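Local coordinates for hypothetical protein ST1444 (Sulfolobus tokodaii, PDB 2EO0) that probably resolves Holliday junctions by nicking opposing strands of four-way DNA junctions, as a magnesium-dependent, structure-specific endonuclease of the Hjc family, at residues S13-I18 against P44-L49; E58-K63 against K72-G77; G86-L91 against E136-R141; L107-T110 against N114-I117. All blocks are in the same frame, centred on the assembly; numbering follows the deposited sequence.

In the fold
Contacts 1 and 2 meet at the probable magnesium site, where the sequence and fold carry the PD-(D/E)XK nuclease signature: Glu15 and Asp45 belong to contact 1, Glu58 to contact 2, and Asp45 OD2 lies 3.0 Å from Glu58 OE2. Contacts 1 to 3 all reach the central mixed sheet; strand 53-61 sits between strands 46-50 and 88-95, and Glu58 N meets Phe90 O of contact 3 at 3.0 Å. Contact 4 is a hairpin whose centre lies about 10 Å from that of contact 2, and its Tyr115 touches helix 72-85. Leu91 CD2 of contact 3 packs on Leu107 CD2 of contact 4 at 3.7 Å.

Contact 1 of 4, residues S13-I18 against P44-L49; sequences SVERYI and PDIIAL
Ile46, at the start of strand 46-50, and Glu15, in helix 13-24, carry most of this contact, with Asp45 as the third member. The side chain of Ile46 runs out straight from CG1 (chi2 172°) and delivers its terminal methyl to the helix: CD1 lies 3.7 Å from Ile18 CG2 and 3.8 Å from the backbone Glu15 O. The same methyl meets the aliphatic part of Glu15, where Ile46 CD1 and Glu15 CG are 4.0 Å apart. Val59 of the neighbouring strand touches both Glu15 and Ile18 and so extends this apolar packing. Beyond CG, Glu15 bends at chi2 (135°) and turns its carboxylate toward Asp45. Glu15 OE2 comes within 3.3 Å of Asp45 CB but remains 3.9 Å from Asp45 OD2, with the two carboxylate planes 32° apart. Each acid has an amide partner: Glu15 OE1 accepts from Ser12 N, and Asp45 OD2 from Val59 N. Asp45 and Ile46 also form a classic beta bulge opposite Ile57, so that these two residues, consecutive in sequence, both point toward the helix. With an alanine at Glu15, Ser12 N would probably lose its acceptor, and the site one of its probable magnesium ligands, while Ile46 CD1 would keep less to pack on. Two carboxylates brought close at an angle, with no hydrogen bond between them, are consistent with a shared magnesium ion, which both residues, together with Glu58, probably bind.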
loop_
_atom_site.group_PDB
_atom_site.type_symbol
_atom_site.label_atom_id
_atom_site.label_comp_id
_atom_site.label_asym_id
_atom_site.label_seq_id
_atom_site.Cartn_x
_atom_site.Cartn_y
_atom_site.Cartn_z
ATOM N N SER A 13 -16.327 -9.890 5.594
ATOM C CA SER A 13 -17.403 -9.012 5.162
ATOM C C SER A 13 -17.080 -7.647 5.788
ATOM O O SER A 13 -17.315 -6.591 5.182
ATOM C CB SER A 13 -18.766 -9.518 5.669
ATOM O OG SER A 13 -18.904 -9.332 7.062
ATOM N N VAL A 14 -16.520 -7.692 6.997
ATOM C CA VAL A 14 -16.150 -6.492 7.726
ATOM C C VAL A 14 -15.023 -5.760 6.991
ATOM O O VAL A 14 -15.051 -4.526 6.878
ATOM C CB VAL A 14 -15.715 -6.838 9.185
ATOM C CG1 VAL A 14 -15.227 -5.591 9.923
ATOM C CG2 VAL A 14 -16.862 -7.431 9.918
ATOM N N GLU A 15 -14.045 -6.524 6.495
ATOM C CA GLU A 15 -12.912 -5.970 5.742
ATOM C C GLU A 15 -13.437 -5.336 4.463
ATOM O O GLU A 15 -13.039 -4.219 4.096
ATOM C CB GLU A 15 -11.918 -7.070 5.345
ATOM C CG GLU A 15 -10.830 -7.319 6.344
ATOM C CD GLU A 15 -10.587 -8.794 6.601
ATOM O OE1 GLU A 15 -11.361 -9.408 7.368
ATOM O OE2 GLU A 15 -9.616 -9.338 6.041
ATOM N N ARG A 16 -14.315 -6.084 3.792
ATOM C CA ARG A 16 -14.930 -5.666 2.546
ATOM C C ARG A 16 -15.723 -4.397 2.761
ATOM O O ARG A 16 -15.663 -3.451 1.966
ATOM C CB ARG A 16 -15.879 -6.737 2.028
ATOM C CG ARG A 16 -15.249 -7.912 1.295
ATOM C CD ARG A 16 -16.357 -8.543 0.463
ATOM N NE ARG A 16 -15.907 -9.605 -0.423
ATOM C CZ ARG A 16 -15.332 -10.718 0.005
ATOM N NH1 ARG A 16 -15.138 -10.904 1.307
ATOM N NH2 ARG A 16 -14.952 -11.641 -0.871
ATOM N N TYR A 17 -16.479 -4.377 3.847
ATOM C CA TYR A 17 -17.260 -3.196 4.129
ATOM C C TYR A 17 -16.287 -2.044 4.396
ATOM O O TYR A 17 -16.486 -0.943 3.911
ATOM C CB TYR A 17 -18.184 -3.425 5.328
ATOM C CG TYR A 17 -18.902 -2.168 5.738
ATOM C CD1 TYR A 17 -20.009 -1.710 5.021
ATOM C CD2 TYR A 17 -18.403 -1.374 6.772
ATOM C CE1 TYR A 17 -20.589 -0.481 5.314
ATOM C CE2 TYR A 17 -18.966 -0.158 7.070
ATOM C CZ TYR A 17 -20.057 0.291 6.331
ATOM O OH TYR A 17 -20.571 1.530 6.583
ATOM N N ILE A 18 -15.214 -2.301 5.137
ATOM C CA ILE A 18 -14.267 -1.230 5.428
ATOM C C ILE A 18 -13.636 -0.701 4.128
ATOM O O ILE A 18 -13.437 0.511 3.966
ATOM C CB ILE A 18 -13.158 -1.722 6.354
ATOM C CG1 ILE A 18 -13.739 -2.095 7.714
ATOM C CG2 ILE A 18 -12.065 -0.644 6.499
ATOM C CD1 ILE A 18 -12.744 -2.803 8.621
ATOM N N PRO A 44 -0.936 -7.198 6.532
ATOM C CA PRO A 44 -2.145 -6.511 7.033
ATOM C C PRO A 44 -3.346 -6.881 6.155
ATOM O O PRO A 44 -3.214 -7.051 4.936
ATOM C CB PRO A 44 -1.784 -5.031 6.918
ATOM C CG PRO A 44 -0.307 -5.028 7.158
ATOM C CD PRO A 44 0.171 -6.253 6.347
ATOM N N ASP A 45 -4.516 -7.009 6.763
ATOM C CA ASP A 45 -5.687 -7.406 5.992
ATOM C C ASP A 45 -6.100 -6.366 4.998
ATOM O O ASP A 45 -6.630 -6.681 3.926
ATOM C CB ASP A 45 -6.859 -7.709 6.922
ATOM C CG ASP A 45 -6.520 -8.779 7.927
ATOM O OD1 ASP A 45 -5.650 -9.623 7.588
ATOM O OD2 ASP A 45 -7.111 -8.774 9.032
ATOM N N ILE A 46 -5.848 -5.114 5.365
ATOM C CA ILE A 46 -6.208 -3.997 4.528
ATOM C C ILE A 46 -5.058 -3.034 4.415
ATOM O O ILE A 46 -4.435 -2.678 5.405
ATOM C CB ILE A 46 -7.401 -3.205 5.120
ATOM C CG1 ILE A 46 -8.635 -4.114 5.228
ATOM C CG2 ILE A 46 -7.687 -1.963 4.245
ATOM C CD1 ILE A 46 -9.764 -3.476 5.977
ATOM N N ILE A 47 -4.803 -2.600 3.193
ATOM C CA ILE A 47 -3.760 -1.640 2.930
ATOM C C ILE A 47 -4.473 -0.527 2.207
ATOM O O ILE A 47 -5.013 -0.729 1.114
ATOM C CB ILE A 47 -2.654 -2.246 2.044
ATOM C CG1 ILE A 47 -1.923 -3.328 2.833
ATOM C CG2 ILE A 47 -1.736 -1.151 1.564
ATOM C CD1 ILE A 47 -0.805 -3.988 2.094
ATOM N N ALA A 48 -4.470 0.644 2.826
ATOM C CA ALA A 48 -5.165 1.803 2.278
ATOM C C ALA A 48 -4.225 3.003 2.065
ATOM O O ALA A 48 -3.542 3.436 2.991
ATOM C CB ALA A 48 -6.327 2.181 3.217
ATOM N N LEU A 49 -4.215 3.534 0.839
ATOM C CA LEU A 49 -3.364 4.664 0.491
ATOM C C LEU A 49 -4.173 5.877 0.049
ATOM O O LEU A 49 -5.208 5.763 -0.617
ATOM C CB LEU A 49 -2.410 4.282 -0.654
ATOM C CG LEU A 49 -1.941 2.826 -0.665
ATOM C CD1 LEU A 49 -1.523 2.434 -2.092
ATOM C CD2 LEU A 49 -0.816 2.645 0.339
#

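Contact 2 of 4, residues E58-K63 against K72-G77; sequences EVKSRK and KEQAEG
Lys60 of strand 53-61 and Gln74 of helix 72-85 reach for each other from opposite directions and make the closest approach between the two segments. Gln74 holds its CG nearly anti to the backbone N (chi1 160°) and stays extended beyond it, spanning the distance between backbones whose nearest CA atoms, those of Glu58 and Ala75, are 9.6 Å apart. Lys60 instead bends at chi2 and chi4, and its NZ gives Gln74 OE1 a weak hydrogen bond of 3.1 Å. Glu58, buried in the sheet, completes this close part: its OE2 is 4.0 Å from Lys60 NZ, a long salt bridge, so that Glu58 OE2 and Gln74 OE1 both flank the ammonium without bonding to each other. Glu58 OE1 accepts a weak bond from Asp45 N. Away from this meeting point the contact is loose and partly exposed, and one turn of helix carries a separate salt bridge, Lys72 NZ to Glu76 OE1 at 3.0 Å, which does not reach the strand. Glu58 and Lys60 are the acid and lysine of the PD-(D/E)XK signature. A single weak bond from the motif lysine implies a light tie between sheet and helix beside the probable magnesium site.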
loop_
_atom_site.group_PDB
_atom_site.type_symbol
_atom_site.label_atom_id
_atom_site.label_comp_id
_atom_site.label_asym_id
_atom_site.label_seq_id
_atom_site.Cartn_x
_atom_site.Cartn_y
_atom_site.Cartn_z
ATOM N N GLU A 58 -5.363 -4.334 10.369
ATOM C CA GLU A 58 -5.543 -5.745 10.636
ATOM C C GLU A 58 -6.936 -5.793 11.290
ATOM O O GLU A 58 -7.220 -5.075 12.248
ATOM C CB GLU A 58 -4.427 -6.205 11.581
ATOM C CG GLU A 58 -4.370 -7.689 11.910
ATOM C CD GLU A 58 -4.326 -8.591 10.697
ATOM O OE1 GLU A 58 -3.716 -8.203 9.675
ATOM O OE2 GLU A 58 -4.903 -9.702 10.785
ATOM N N VAL A 59 -7.813 -6.612 10.739
ATOM C CA VAL A 59 -9.160 -6.726 11.252
ATOM C C VAL A 59 -9.441 -8.045 11.955
ATOM O O VAL A 59 -9.213 -9.111 11.411
ATOM C CB VAL A 59 -10.186 -6.549 10.117
ATOM C CG1 VAL A 59 -11.619 -6.590 10.694
ATOM C CG2 VAL A 59 -9.900 -5.243 9.364
ATOM N N LYS A 60 -9.954 -7.961 13.176
ATOM C CA LYS A 60 -10.287 -9.156 13.946
ATOM C C LYS A 60 -11.736 -9.078 14.382
ATOM O O LYS A 60 -12.281 -7.986 14.577
ATOM C CB LYS A 60 -9.390 -9.291 15.191
ATOM C CG LYS A 60 -8.330 -10.381 15.105
ATOM C CD LYS A 60 -7.047 -9.877 14.473
ATOM C CE LYS A 60 -5.940 -10.915 14.544
ATOM N NZ LYS A 60 -6.242 -12.080 13.686
ATOM N N SER A 61 -12.358 -10.242 14.514
ATOM C CA SER A 61 -13.743 -10.337 14.959
ATOM C C SER A 61 -13.779 -11.014 16.325
ATOM O O SER A 61 -13.396 -12.173 16.457
ATOM C CB SER A 61 -14.578 -11.148 13.964
ATOM O OG SER A 61 -15.838 -11.501 14.526
ATOM N N ARG A 62 -14.225 -10.286 17.342
ATOM C CA ARG A 62 -14.315 -10.828 18.704
ATOM C C ARG A 62 -15.723 -10.599 19.260
ATOM O O ARG A 62 -16.248 -9.491 19.206
ATOM C CB ARG A 62 -13.296 -10.153 19.611
ATOM C CG ARG A 62 -11.858 -10.314 19.161
ATOM C CD ARG A 62 -11.428 -11.763 19.140
ATOM N NE ARG A 62 -9.973 -11.861 19.129
ATOM C CZ ARG A 62 -9.257 -12.390 18.150
ATOM N NH1 ARG A 62 -9.846 -12.883 17.071
ATOM N NH2 ARG A 62 -7.942 -12.430 18.259
ATOM N N LYS A 63 -16.328 -11.643 19.808
ATOM C CA LYS A 63 -17.686 -11.502 20.317
ATOM C C LYS A 63 -17.920 -11.789 21.800
ATOM O O LYS A 63 -18.903 -12.439 22.144
ATOM C CB LYS A 63 -18.629 -12.370 19.477
ATOM C CG LYS A 63 -18.504 -12.130 17.981
ATOM C CD LYS A 63 -18.416 -10.637 17.661
ATOM C CE LYS A 63 -18.368 -10.423 16.171
ATOM N NZ LYS A 63 -19.539 -11.108 15.544
ATOM N N LYS A 72 1.674 -13.674 19.191
ATOM C CA LYS A 72 3.022 -13.124 19.117
ATOM C C LYS A 72 3.671 -13.020 17.731
ATOM O O LYS A 72 4.036 -11.919 17.284
ATOM C CB LYS A 72 3.919 -13.936 20.047
ATOM C CG LYS A 72 5.376 -13.554 20.066
ATOM C CD LYS A 72 6.181 -14.670 20.720
ATOM C CE LYS A 72 7.661 -14.313 20.856
ATOM N NZ LYS A 72 8.335 -14.088 19.530
ATOM N N GLU A 73 3.827 -14.163 17.066
ATOM C CA GLU A 73 4.459 -14.215 15.760
ATOM C C GLU A 73 3.703 -13.444 14.695
ATOM O O GLU A 73 4.315 -12.827 13.828
ATOM C CB GLU A 73 4.660 -15.672 15.326
ATOM C CG GLU A 73 5.998 -16.255 15.797
ATOM C CD GLU A 73 6.151 -17.759 15.557
ATOM O OE1 GLU A 73 5.646 -18.306 14.545
ATOM O OE2 GLU A 73 6.820 -18.397 16.391
ATOM N N GLN A 74 2.376 -13.479 14.757
ATOM C CA GLN A 74 1.560 -12.754 13.804
ATOM C C GLN A 74 1.665 -11.250 14.050
ATOM O O GLN A 74 1.718 -10.463 13.106
ATOM C CB GLN A 74 0.099 -13.192 13.905
ATOM C CG GLN A 74 -0.895 -12.181 13.306
ATOM C CD GLN A 74 -2.300 -12.736 13.216
ATOM O OE1 GLN A 74 -3.207 -12.294 13.916
ATOM N NE2 GLN A 74 -2.482 -13.718 12.351
ATOM N N ALA A 75 1.706 -10.853 15.317
ATOM C CA ALA A 75 1.790 -9.446 15.656
ATOM C C ALA A 75 3.141 -8.879 15.290
ATOM O O ALA A 75 3.237 -7.763 14.788
ATOM C CB ALA A 75 1.528 -9.235 17.137
ATOM N N GLU A 76 4.193 -9.631 15.550
ATOM C CA GLU A 76 5.514 -9.133 15.237
ATOM C C GLU A 76 5.722 -9.090 13.728
ATOM O O GLU A 76 6.416 -8.206 13.225
ATOM C CB GLU A 76 6.571 -9.990 15.935
ATOM C CG GLU A 76 6.452 -9.910 17.450
ATOM C CD GLU A 76 7.427 -10.808 18.184
ATOM O OE1 GLU A 76 7.856 -11.834 17.610
ATOM O OE2 GLU A 76 7.753 -10.494 19.345
ATOM N N GLY A 77 5.095 -10.024 13.014
ATOM C CA GLY A 77 5.189 -10.066 11.560
ATOM C C GLY A 77 4.528 -8.869 10.867
ATOM O O GLY A 77 5.178 -8.158 10.108
#

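Contact 3 of 4, residues G86-L91 against E136-R141; sequences GGELFL and ESKISR
Lys138 of helix 128-143 extends across to Glu88, the first residue of strand 88-95, and the two side chains pass at a slant to one another. Their CA atoms are 10.2 Å apart, so the long side chains alone bridge the distance. A bend at chi3 (59°) brings the Lys138 ammonium round to the acid. Glu88 in turn bends at chi2 (-135°), which offers OE2 to the helix. Lys138 NZ donates to Glu88 OE2 in a salt bridge of 2.8 Å, although the exact place of this oxygen is less certain because the model crowds it. The firmer partner of Glu88 OE2 is Tyr134 OH of the same helix, and the other oxygen, OE1, has a long, weak ion pair with Lys103. Arg141, a turn further along the helix, keeps its NH1 6.8 Å from Glu88 OE2, too far for direct pairing. On the side of the helix facing the sheet, Ile139 packs on Val53 and joins the two by apolar contact. Replacing Lys138 by a leucine would probably leave Glu88 OE2 without its close ammonium mate, with Tyr134 and the distant Lys103 as the remaining partners of the carboxylate. The contact is thus a surface ion pair, its detail uncertain, that adds to the apolar packing joining the helix to the sheet, and the basic groups nearby are likely to favour ionised Glu88.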
loop_
_atom_site.group_PDB
_atom_site.type_symbol
_atom_site.label_atom_id
_atom_site.label_comp_id
_atom_site.label_asym_id
_atom_site.label_seq_id
_atom_site.Cartn_x
_atom_site.Cartn_y
_atom_site.Cartn_z
ATOM N N GLY A 86 6.655 1.658 6.282
ATOM C CA GLY A 86 6.636 2.995 6.846
ATOM C C GLY A 86 5.207 3.480 7.027
ATOM O O GLY A 86 4.968 4.678 7.197
ATOM N N GLY A 87 4.251 2.550 7.000
ATOM C CA GLY A 87 2.858 2.937 7.168
ATOM C C GLY A 87 2.322 2.869 8.596
ATOM O O GLY A 87 2.843 2.145 9.434
ATOM N N GLU A 88 1.287 3.646 8.887
ATOM C CA GLU A 88 0.690 3.629 10.216
ATOM C C GLU A 88 -0.208 2.409 10.318
ATOM O O GLU A 88 -1.154 2.254 9.549
ATOM C CB GLU A 88 -0.126 4.884 10.453
ATOM C CG GLU A 88 0.659 5.988 11.078
ATOM C CD GLU A 88 -0.111 6.643 12.205
ATOM O OE1 GLU A 88 -0.140 6.087 13.333
ATOM O OE2 GLU A 88 -0.701 7.710 11.946
ATOM N N LEU A 89 0.100 1.545 11.274
ATOM C CA LEU A 89 -0.639 0.317 11.465
ATOM C C LEU A 89 -1.715 0.411 12.556
ATOM O O LEU A 89 -1.431 0.875 13.663
ATOM C CB LEU A 89 0.347 -0.790 11.807
ATOM C CG LEU A 89 -0.332 -2.113 12.046
ATOM C CD1 LEU A 89 -0.945 -2.547 10.741
ATOM C CD2 LEU A 89 0.649 -3.131 12.598
ATOM N N PHE A 90 -2.927 -0.049 12.241
ATOM C CA PHE A 90 -4.054 -0.029 13.173
ATOM C C PHE A 90 -4.693 -1.407 13.370
ATOM O O PHE A 90 -4.666 -2.268 12.476
ATOM C CB PHE A 90 -5.176 0.897 12.674
ATOM C CG PHE A 90 -4.792 2.357 12.598
ATOM C CD1 PHE A 90 -3.973 2.827 11.577
ATOM C CD2 PHE A 90 -5.246 3.258 13.553
ATOM C CE1 PHE A 90 -3.616 4.159 11.510
ATOM C CE2 PHE A 90 -4.892 4.603 13.492
ATOM C CZ PHE A 90 -4.076 5.054 12.468
ATOM N N LEU A 91 -5.291 -1.598 14.540
ATOM C CA LEU A 91 -6.021 -2.831 14.831
ATOM C C LEU A 91 -7.519 -2.482 14.767
ATOM O O LEU A 91 -8.012 -1.644 15.532
ATOM C CB LEU A 91 -5.683 -3.359 16.228
ATOM C CG LEU A 91 -6.572 -4.489 16.766
ATOM C CD1 LEU A 91 -6.318 -5.747 16.000
ATOM C CD2 LEU A 91 -6.284 -4.725 18.281
ATOM N N GLU A 136 -6.949 12.114 7.542
ATOM C CA GLU A 136 -6.970 13.409 6.870
ATOM C C GLU A 136 -6.024 14.422 7.491
ATOM O O GLU A 136 -5.388 15.192 6.766
ATOM C CB GLU A 136 -8.375 14.011 6.871
ATOM C CG GLU A 136 -9.329 13.389 5.872
ATOM C CD GLU A 136 -8.735 13.353 4.471
ATOM O OE1 GLU A 136 -7.924 14.256 4.154
ATOM O OE2 GLU A 136 -9.091 12.436 3.697
ATOM N N SER A 137 -5.926 14.429 8.820
ATOM C CA SER A 137 -5.058 15.372 9.502
ATOM C C SER A 137 -3.595 15.045 9.257
ATOM O O SER A 137 -2.733 15.915 9.375
ATOM C CB SER A 137 -5.351 15.408 11.012
ATOM O OG SER A 137 -4.774 14.309 11.704
ATOM N N LYS A 138 -3.315 13.789 8.910
ATOM C CA LYS A 138 -1.946 13.368 8.625
ATOM C C LYS A 138 -1.572 13.779 7.216
ATOM O O LYS A 138 -0.402 14.010 6.911
ATOM C CB LYS A 138 -1.785 11.857 8.816
ATOM C CG LYS A 138 -1.633 11.477 10.293
ATOM C CD LYS A 138 -0.996 10.102 10.468
ATOM C CE LYS A 138 0.403 10.020 9.816
ATOM N NZ LYS A 138 1.007 8.656 9.907
ATOM N N ILE A 139 -2.579 13.869 6.357
ATOM C CA ILE A 139 -2.370 14.317 4.997
ATOM C C ILE A 139 -2.038 15.787 5.088
ATOM O O ILE A 139 -1.066 16.251 4.507
ATOM C CB ILE A 139 -3.630 14.166 4.162
ATOM C CG1 ILE A 139 -3.880 12.673 3.902
ATOM C CG2 ILE A 139 -3.506 15.003 2.881
ATOM C CD1 ILE A 139 -5.151 12.366 3.154
ATOM N N SER A 140 -2.846 16.519 5.849
ATOM C CA SER A 140 -2.637 17.953 6.017
ATOM C C SER A 140 -1.252 18.223 6.570
ATOM O O SER A 140 -0.581 19.158 6.139
ATOM C CB SER A 140 -3.689 18.538 6.958
ATOM O OG SER A 140 -4.983 18.437 6.400
ATOM N N ARG A 141 -0.835 17.411 7.535
ATOM C CA ARG A 141 0.480 17.544 8.147
ATOM C C ARG A 141 1.546 17.525 7.043
ATOM O O ARG A 141 2.481 18.336 7.006
ATOM C CB ARG A 141 0.701 16.376 9.111
ATOM C CG ARG A 141 2.102 16.299 9.697
ATOM C CD ARG A 141 2.261 15.101 10.613
ATOM N NE ARG A 141 1.329 15.153 11.736
ATOM C CZ ARG A 141 1.455 14.438 12.853
ATOM N NH1 ARG A 141 2.483 13.610 13.002
ATOM N NH2 ARG A 141 0.556 14.557 13.827
#

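Contact 4 of 4, residues L107-T110 against N114-I117; sequences LRQT and NYAI
Arg108 and Ala116 form the hydrogen-bonded antiparallel pair of a short beta hairpin, with Arg108 N to Ala116 O and Ala116 N to Arg108 O both 3.0 Å. Next to it Gln109 and Tyr115 make a non-hydrogen-bonded pair, and the end-to-end directions of the two segments are 129° apart rather than strictly opposed. Toward the turn, Thr110 N donates to Asn114 O at 2.6 Å. The hairpin is extended by strand 68-70, whose Ile70 is bonded through the backbone to Tyr115, giving a small three-stranded sheet beside helix 72-85. On the face shared by Gln109 and Tyr115, the extended glutamine lies across the tyrosine: its CG stands over the ring, 4.3 Å from the centroid in a CH-pi contact, and its amide plane is turned just 13° from the ring. The amide NE2 bonds to Gly113 O, whereas Tyr115 OH bonds to Glu76 of the helix. Arg108 projects on the face of Ala116, and its guanidinium comes edge-on to the methyl Ile117 CD1 while NH1 hydrogen-bonds to Met106 O. Leu107 crosses Ile117 at about a right angle, with CD2 3.6 Å from Ile117 CG2. Thr110 sets its hydroxyl between its own N and carbonyl carbon (chi1 80°), where OG1 takes a weak bond of 3.3 Å from Asn114 N, and its methyl CG2 rests 3.9 Å from Ala116 CB.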
loop_
_atom_site.group_PDB
_atom_site.type_symbol
_atom_site.label_atom_id
_atom_site.label_comp_id
_atom_site.label_asym_id
_atom_site.label_seq_id
_atom_site.Cartn_x
_atom_site.Cartn_y
_atom_site.Cartn_z
ATOM N N LEU A 107 -1.364 -2.260 21.758
ATOM C CA LEU A 107 -1.278 -3.639 22.224
ATOM C C LEU A 107 -0.007 -3.808 23.074
ATOM O O LEU A 107 1.098 -3.539 22.596
ATOM C CB LEU A 107 -1.210 -4.609 21.035
ATOM C CG LEU A 107 -2.381 -4.744 20.064
ATOM C CD1 LEU A 107 -1.878 -5.443 18.823
ATOM C CD2 LEU A 107 -3.531 -5.532 20.692
ATOM N N ARG A 108 -0.159 -4.240 24.324
ATOM C CA ARG A 108 1.005 -4.467 25.187
ATOM C C ARG A 108 1.315 -5.968 25.222
ATOM O O ARG A 108 0.408 -6.815 25.272
ATOM C CB ARG A 108 0.755 -3.963 26.620
ATOM C CG ARG A 108 0.968 -2.463 26.858
ATOM C CD ARG A 108 -0.159 -1.605 26.278
ATOM N NE ARG A 108 -0.117 -0.214 26.747
ATOM C CZ ARG A 108 -1.103 0.671 26.576
ATOM N NH1 ARG A 108 -2.220 0.317 25.948
ATOM N NH2 ARG A 108 -0.976 1.913 27.038
ATOM N N GLN A 109 2.595 -6.306 25.190
ATOM C CA GLN A 109 2.972 -7.706 25.210
ATOM C C GLN A 109 2.651 -8.314 26.561
ATOM O O GLN A 109 2.997 -7.748 27.594
ATOM C CB GLN A 109 4.457 -7.850 24.914
ATOM C CG GLN A 109 4.953 -9.277 24.824
ATOM C CD GLN A 109 6.385 -9.342 24.318
ATOM O OE1 GLN A 109 7.238 -8.544 24.731
ATOM N NE2 GLN A 109 6.662 -10.295 23.426
ATOM N N THR A 110 1.976 -9.463 26.545
ATOM C CA THR A 110 1.602 -10.168 27.775
ATOM C C THR A 110 2.791 -10.947 28.344
ATOM O O THR A 110 3.809 -11.171 27.667
ATOM C CB THR A 110 0.454 -11.200 27.540
ATOM O OG1 THR A 110 0.993 -12.400 26.967
ATOM C CG2 THR A 110 -0.599 -10.638 26.593
ATOM N N ASN A 114 2.375 -12.947 24.003
ATOM C CA ASN A 114 1.480 -12.455 22.980
ATOM C C ASN A 114 1.175 -10.999 23.267
ATOM O O ASN A 114 1.784 -10.390 24.140
ATOM C CB ASN A 114 0.205 -13.294 22.942
ATOM C CG ASN A 114 0.501 -14.767 22.826
ATOM O OD1 ASN A 114 0.497 -15.489 23.822
ATOM N ND2 ASN A 114 0.787 -15.222 21.608
ATOM N N TYR A 115 0.235 -10.440 22.529
ATOM C CA TYR A 115 -0.103 -9.049 22.700
ATOM C C TYR A 115 -1.575 -8.941 22.963
ATOM O O TYR A 115 -2.369 -9.735 22.452
ATOM C CB TYR A 115 0.287 -8.274 21.450
ATOM C CG TYR A 115 1.781 -8.283 21.211
ATOM C CD1 TYR A 115 2.591 -7.297 21.739
ATOM C CD2 TYR A 115 2.388 -9.330 20.529
ATOM C CE1 TYR A 115 3.976 -7.360 21.597
ATOM C CE2 TYR A 115 3.736 -9.401 20.388
ATOM C CZ TYR A 115 4.538 -8.422 20.920
ATOM O OH TYR A 115 5.916 -8.516 20.788
ATOM N N ALA A 116 -1.940 -7.960 23.781
ATOM C CA ALA A 116 -3.330 -7.778 24.131
ATOM C C ALA A 116 -3.676 -6.367 24.512
ATOM O O ALA A 116 -2.814 -5.535 24.802
ATOM C CB ALA A 116 -3.715 -8.722 25.261
ATOM N N ILE A 117 -4.977 -6.128 24.498
ATOM C CA ILE A 117 -5.545 -4.843 24.816
ATOM C C ILE A 117 -6.889 -5.193 25.458
ATOM O O ILE A 117 -7.562 -6.155 25.040
ATOM C CB ILE A 117 -5.719 -3.998 23.502
ATOM C CG1 ILE A 117 -6.297 -2.619 23.821
ATOM C CG2 ILE A 117 -6.564 -4.754 22.465
ATOM C CD1 ILE A 117 -5.238 -1.620 24.328
#